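Local coordinates for small ribosomal subunit biogenesis GTPase RsgA (Thermotoga maritima, PDB 1U0L), which probably assists late maturation of the small (30S) ribosomal subunit as a circularly permuted GTPase that hydrolyses GTP slowly, at residues Arg12-Ser17 and Gly222-Asp227; Asn21-Glu26 and Gly65-Val70. All coordinates share one frame; numbering follows the deposited sequence.

How the contacts relate
The two contacts share the N-terminal OB-fold domain, with centres about 13 Å apart. Contact 1 runs outward from strand 11-19 to strand 224-226 of the GTPase domain, whereas contact 2 spans the interior of the OB domain between strands 22-27 and 65-70. Strands 11-19 and 22-27 are antiparallel neighbours and connect the two: Ile14 N lies 2.9 Å from Glu26 O, a probable hydrogen bond, and Val15 CG1 packs 3.7 Å from Val23 CG1. A further link is polar, Tyr224 OH lying 2.8 Å from Glu26 OE2. In sequence, both segments of contact 2 fall between those of contact 1. Both lie away from the GDP pocket and the zinc site.

Contact 1 (Arg12-Ser17 and Gly222-Asp227); sequences RGIVVS and GGYVVD
Tyr224 reaches from the GTPase domain onto strand 11-19 of the OB domain, where its ring and hydroxyl meet Val16 and Ile14. The side chains of Tyr224 and Val16 cross obliquely. Val16 CG1 approaches one corner of the ring, 4.2 Å from Tyr224 CE2, and is more distant from the atoms on either side of that corner: Tyr224 CD2 and Tyr224 CZ are each 4.8 Å from Val16 CG1. Farther along the phenol, Ile14 takes over. Its terminal methyl CD1 stands 4.3 Å from Tyr224 OH, so this isoleucine borders the polar end of the tyrosine while the valine lies by the CE2 corner. With CG anti to the carbonyl carbon (chi1 -53°), the ring of Tyr224 is carried across to the OB domain; the bonds from alpha to beta carbon of Ile14 and Val16, two positions apart on their strand, both point toward segment 222-227. The backbones stay well separated, the closest approach of alpha carbons being 9.1 Å between Val16 CA and Val226 CA.

This is an interdomain contact. Strand 224-226 belongs to the mixed sheet of the G domain, between strands 171-175 and 216-218, and Leu216 of the latter touches both Val16 and Tyr224. Asp227, which follows Val226 in the chain, is consistent in sequence with the start of the DxxG (G3) motif of GTPases.

All three touching residues are buried, and the hydroxyl of Tyr224 is satisfied by a hydrogen bond to Glu26, whose carboxylate also forms a salt bridge with Lys218. The chemistry is therefore divided along one side chain: van der Waals packing against Val16 and Ile14, and a polar tie to the same OB domain at its hydroxyl.

Contact 2 (Asn21-Glu26 and Gly65-Val70); sequences NMVTVE and GVIENV
Ile67 contributes the greatest share of the buried surface here, and its closest contacts are made by the terminal methyl CD1, which faces both Val23 and Val25, the two valines lying on the same side of it. The closer partner is Val23, with Ile67 CD1 3.6 Å from Val23 CG1. The same methyl lies 3.7 Å from Val23 CB, which places it against the branch point of the valine as well as one of its arms. Val23 CG2 is somewhat farther, 4.2 Å from Ile67 CD1. The extended outer chain (chi2 179°) holds CD1 well clear of its own backbone, and this length lets it bridge strands whose nearest alpha carbons, Val23 CA and Ile67 CA, are 8.6 Å apart.

Strands 22-27 and 65-70 are not neighbours in the five-stranded sheet. Strand 33-38 separates them on one side, pairing with both; going the other way round, strands 11-19 and 54-58 lie between them. The order 1-2-3-5-4, with first and last strands also paired, agrees with the OB barrel of this family, and the three residues meet across its hydrophobic interior. Val15 and Phe18 pack on Val23 from strand 11-19, while Val55 of strand 54-58 lies against Ile67.

The two valines meet the isoleucine differently. Val23 crosses it at about a right angle, so that its branch sits across the end of the chain. Val25 instead runs past Ile67 in the opposite direction, with Val25 CG1 4.1 Å from Ile67 CD1, and its other neighbours include Cys36 and Tyr57. Immediately after Ile67, Glu68 and Asn69 form a classic beta bulge opposite Glu56 on strand 54-58.

Contact 1 (Arg12-Ser17 and Gly222-Asp227)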
# COMPACT_ATOMS: atom_id res chain seq x y z
N ARG A 12 8.93 15.61 19.18
CA ARG A 12 8.73 14.58 18.16
C ARG A 12 7.72 15.03 17.12
O ARG A 12 6.74 15.70 17.43
CB ARG A 12 8.25 13.29 18.82
CG ARG A 12 9.12 12.84 19.97
CD ARG A 12 8.58 11.59 20.65
NE ARG A 12 8.87 10.37 19.90
CZ ARG A 12 10.10 9.94 19.61
NH1 ARG A 12 11.17 10.64 19.99
NH2 ARG A 12 10.26 8.80 18.95
N GLY A 13 7.99 14.66 15.86
CA GLY A 13 7.11 15.02 14.77
C GLY A 13 7.16 14.02 13.63
O GLY A 13 8.05 13.16 13.58
N ILE A 14 6.20 14.12 12.71
CA ILE A 14 6.15 13.24 11.54
C ILE A 14 6.36 14.11 10.31
O ILE A 14 5.71 15.14 10.17
CB ILE A 14 4.77 12.54 11.38
CG1 ILE A 14 4.39 11.78 12.65
CG2 ILE A 14 4.82 11.56 10.22
CD1 ILE A 14 3.91 12.65 13.79
N VAL A 15 7.29 13.73 9.44
CA VAL A 15 7.52 14.51 8.22
C VAL A 15 6.29 14.35 7.31
O VAL A 15 5.79 13.25 7.14
CB VAL A 15 8.71 14.00 7.43
CG1 VAL A 15 8.80 14.78 6.11
CG2 VAL A 15 9.97 14.13 8.27
N VAL A 16 5.84 15.44 6.71
CA VAL A 16 4.66 15.36 5.86
C VAL A 16 4.83 15.87 4.44
O VAL A 16 3.99 15.60 3.58
CB VAL A 16 3.52 16.10 6.50
CG1 VAL A 16 3.07 15.36 7.77
CG2 VAL A 16 3.95 17.52 6.79
N SER A 17 5.90 16.61 4.18
CA SER A 17 6.15 17.10 2.83
C SER A 17 7.45 17.86 2.74
O SER A 17 8.06 18.19 3.76
CB SER A 17 5.01 18.01 2.36
OG SER A 17 5.08 19.27 2.99
N GLY A 222 -8.21 11.52 12.05
CA GLY A 222 -6.92 11.06 12.52
C GLY A 222 -6.35 9.95 11.66
O GLY A 222 -6.99 8.92 11.43
N GLY A 223 -5.13 10.16 11.19
CA GLY A 223 -4.50 9.18 10.34
C GLY A 223 -4.08 9.94 9.10
O GLY A 223 -4.47 11.10 8.93
N TYR A 224 -3.28 9.32 8.24
CA TYR A 224 -2.85 9.98 7.03
C TYR A 224 -2.94 9.08 5.83
O TYR A 224 -2.91 7.85 5.95
CB TYR A 224 -1.40 10.43 7.12
CG TYR A 224 -1.03 11.27 8.30
CD1 TYR A 224 -0.74 10.68 9.54
CD2 TYR A 224 -0.83 12.64 8.16
CE1 TYR A 224 -0.26 11.44 10.60
CE2 TYR A 224 -0.35 13.41 9.21
CZ TYR A 224 -0.06 12.80 10.42
OH TYR A 224 0.49 13.55 11.43
N VAL A 225 -3.02 9.71 4.66
CA VAL A 225 -3.02 9.01 3.39
C VAL A 225 -2.06 9.76 2.49
O VAL A 225 -2.01 10.99 2.50
CB VAL A 225 -4.41 8.93 2.73
CG1 VAL A 225 -4.90 10.32 2.30
CG2 VAL A 225 -4.33 7.95 1.54
N VAL A 226 -1.29 9.01 1.71
CA VAL A 226 -0.29 9.60 0.84
C VAL A 226 -0.81 10.42 -0.33
O VAL A 226 -1.88 10.19 -0.87
CB VAL A 226 0.69 8.53 0.32
CG1 VAL A 226 1.97 9.19 -0.16
CG2 VAL A 226 1.02 7.54 1.43
N ASP A 227 0.00 11.41 -0.66
CA ASP A 227 -0.18 12.37 -1.74
C ASP A 227 -0.55 11.64 -3.02
O ASP A 227 -1.66 11.74 -3.51
CB ASP A 227 1.15 13.10 -1.93
CG ASP A 227 1.00 14.42 -2.60
OD1 ASP A 227 -0.09 15.00 -2.49
OD2 ASP A 227 1.99 14.88 -3.21

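Contact 2 (Asn21-Glu26 and Gly65-Val70)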
# COMPACT_ATOMS: atom_id res chain seq x y z
N ASN A 21 12.77 23.51 -0.68
CA ASN A 21 14.05 22.87 -0.38
C ASN A 21 14.26 22.70 1.13
O ASN A 21 15.38 22.80 1.63
CB ASN A 21 15.18 23.71 -0.99
CG ASN A 21 16.42 22.89 -1.32
OD1 ASN A 21 17.32 23.35 -2.03
ND2 ASN A 21 16.48 21.67 -0.80
N MET A 22 13.16 22.44 1.84
CA MET A 22 13.19 22.24 3.29
C MET A 22 12.13 21.22 3.75
O MET A 22 11.08 21.07 3.13
CB MET A 22 12.96 23.57 4.01
CG MET A 22 14.09 24.59 3.87
SD MET A 22 13.78 26.13 4.77
CE MET A 22 14.63 25.80 6.27
N VAL A 23 12.42 20.52 4.84
CA VAL A 23 11.51 19.52 5.39
C VAL A 23 10.42 20.14 6.26
O VAL A 23 10.69 20.89 7.19
CB VAL A 23 12.27 18.49 6.25
CG1 VAL A 23 11.29 17.48 6.85
CG2 VAL A 23 13.32 17.78 5.41
N THR A 24 9.17 19.79 5.96
CA THR A 24 8.02 20.29 6.71
C THR A 24 7.63 19.18 7.68
O THR A 24 7.30 18.08 7.25
CB THR A 24 6.81 20.54 5.79
OG1 THR A 24 7.23 21.21 4.60
CG2 THR A 24 5.76 21.39 6.51
N VAL A 25 7.66 19.45 8.98
CA VAL A 25 7.27 18.43 9.95
C VAL A 25 6.00 18.83 10.67
O VAL A 25 5.64 20.00 10.71
CB VAL A 25 8.38 18.18 11.03
CG1 VAL A 25 9.73 18.65 10.53
CG2 VAL A 25 8.01 18.85 12.35
N GLU A 26 5.32 17.85 11.23
CA GLU A 26 4.09 18.10 11.97
C GLU A 26 4.36 17.65 13.40
O GLU A 26 4.96 16.60 13.61
CB GLU A 26 2.94 17.31 11.39
CG GLU A 26 1.65 17.47 12.15
CD GLU A 26 0.49 16.79 11.45
OE1 GLU A 26 0.37 16.97 10.22
OE2 GLU A 26 -0.30 16.11 12.14
N GLY A 65 12.02 25.46 12.71
CA GLY A 65 12.73 24.59 13.63
C GLY A 65 13.90 23.89 12.95
O GLY A 65 14.19 24.17 11.79
N VAL A 66 14.58 23.00 13.67
CA VAL A 66 15.72 22.28 13.12
C VAL A 66 15.60 20.81 13.48
O VAL A 66 15.30 20.47 14.63
CB VAL A 66 17.06 22.80 13.68
CG1 VAL A 66 18.22 22.17 12.95
CG2 VAL A 66 17.13 24.31 13.55
N ILE A 67 15.84 19.94 12.51
CA ILE A 67 15.73 18.51 12.76
C ILE A 67 16.99 17.95 13.38
O ILE A 67 18.06 17.95 12.77
CB ILE A 67 15.38 17.75 11.47
CG1 ILE A 67 14.07 18.30 10.89
CG2 ILE A 67 15.23 16.27 11.76
CD1 ILE A 67 13.63 17.65 9.61
N GLU A 68 16.86 17.47 14.61
CA GLU A 68 17.98 16.91 15.35
C GLU A 68 18.24 15.45 15.04
O GLU A 68 19.39 15.03 15.00
CB GLU A 68 17.76 17.09 16.86
CG GLU A 68 17.74 18.55 17.32
CD GLU A 68 19.08 19.26 17.13
OE1 GLU A 68 19.14 20.48 17.36
OE2 GLU A 68 20.07 18.59 16.75
N ASN A 69 17.19 14.68 14.82
CA ASN A 69 17.37 13.27 14.51
C ASN A 69 16.16 12.63 13.83
O ASN A 69 15.02 13.09 13.99
CB ASN A 69 17.72 12.50 15.79
CG ASN A 69 18.03 11.05 15.53
OD1 ASN A 69 18.88 10.71 14.69
ND2 ASN A 69 17.35 10.16 16.25
N VAL A 70 16.43 11.58 13.06
CA VAL A 70 15.41 10.83 12.33
C VAL A 70 15.30 9.42 12.90
O VAL A 70 16.26 8.66 12.84
CB VAL A 70 15.78 10.72 10.85
CG1 VAL A 70 14.71 9.93 10.11
CG2 VAL A 70 15.96 12.09 10.25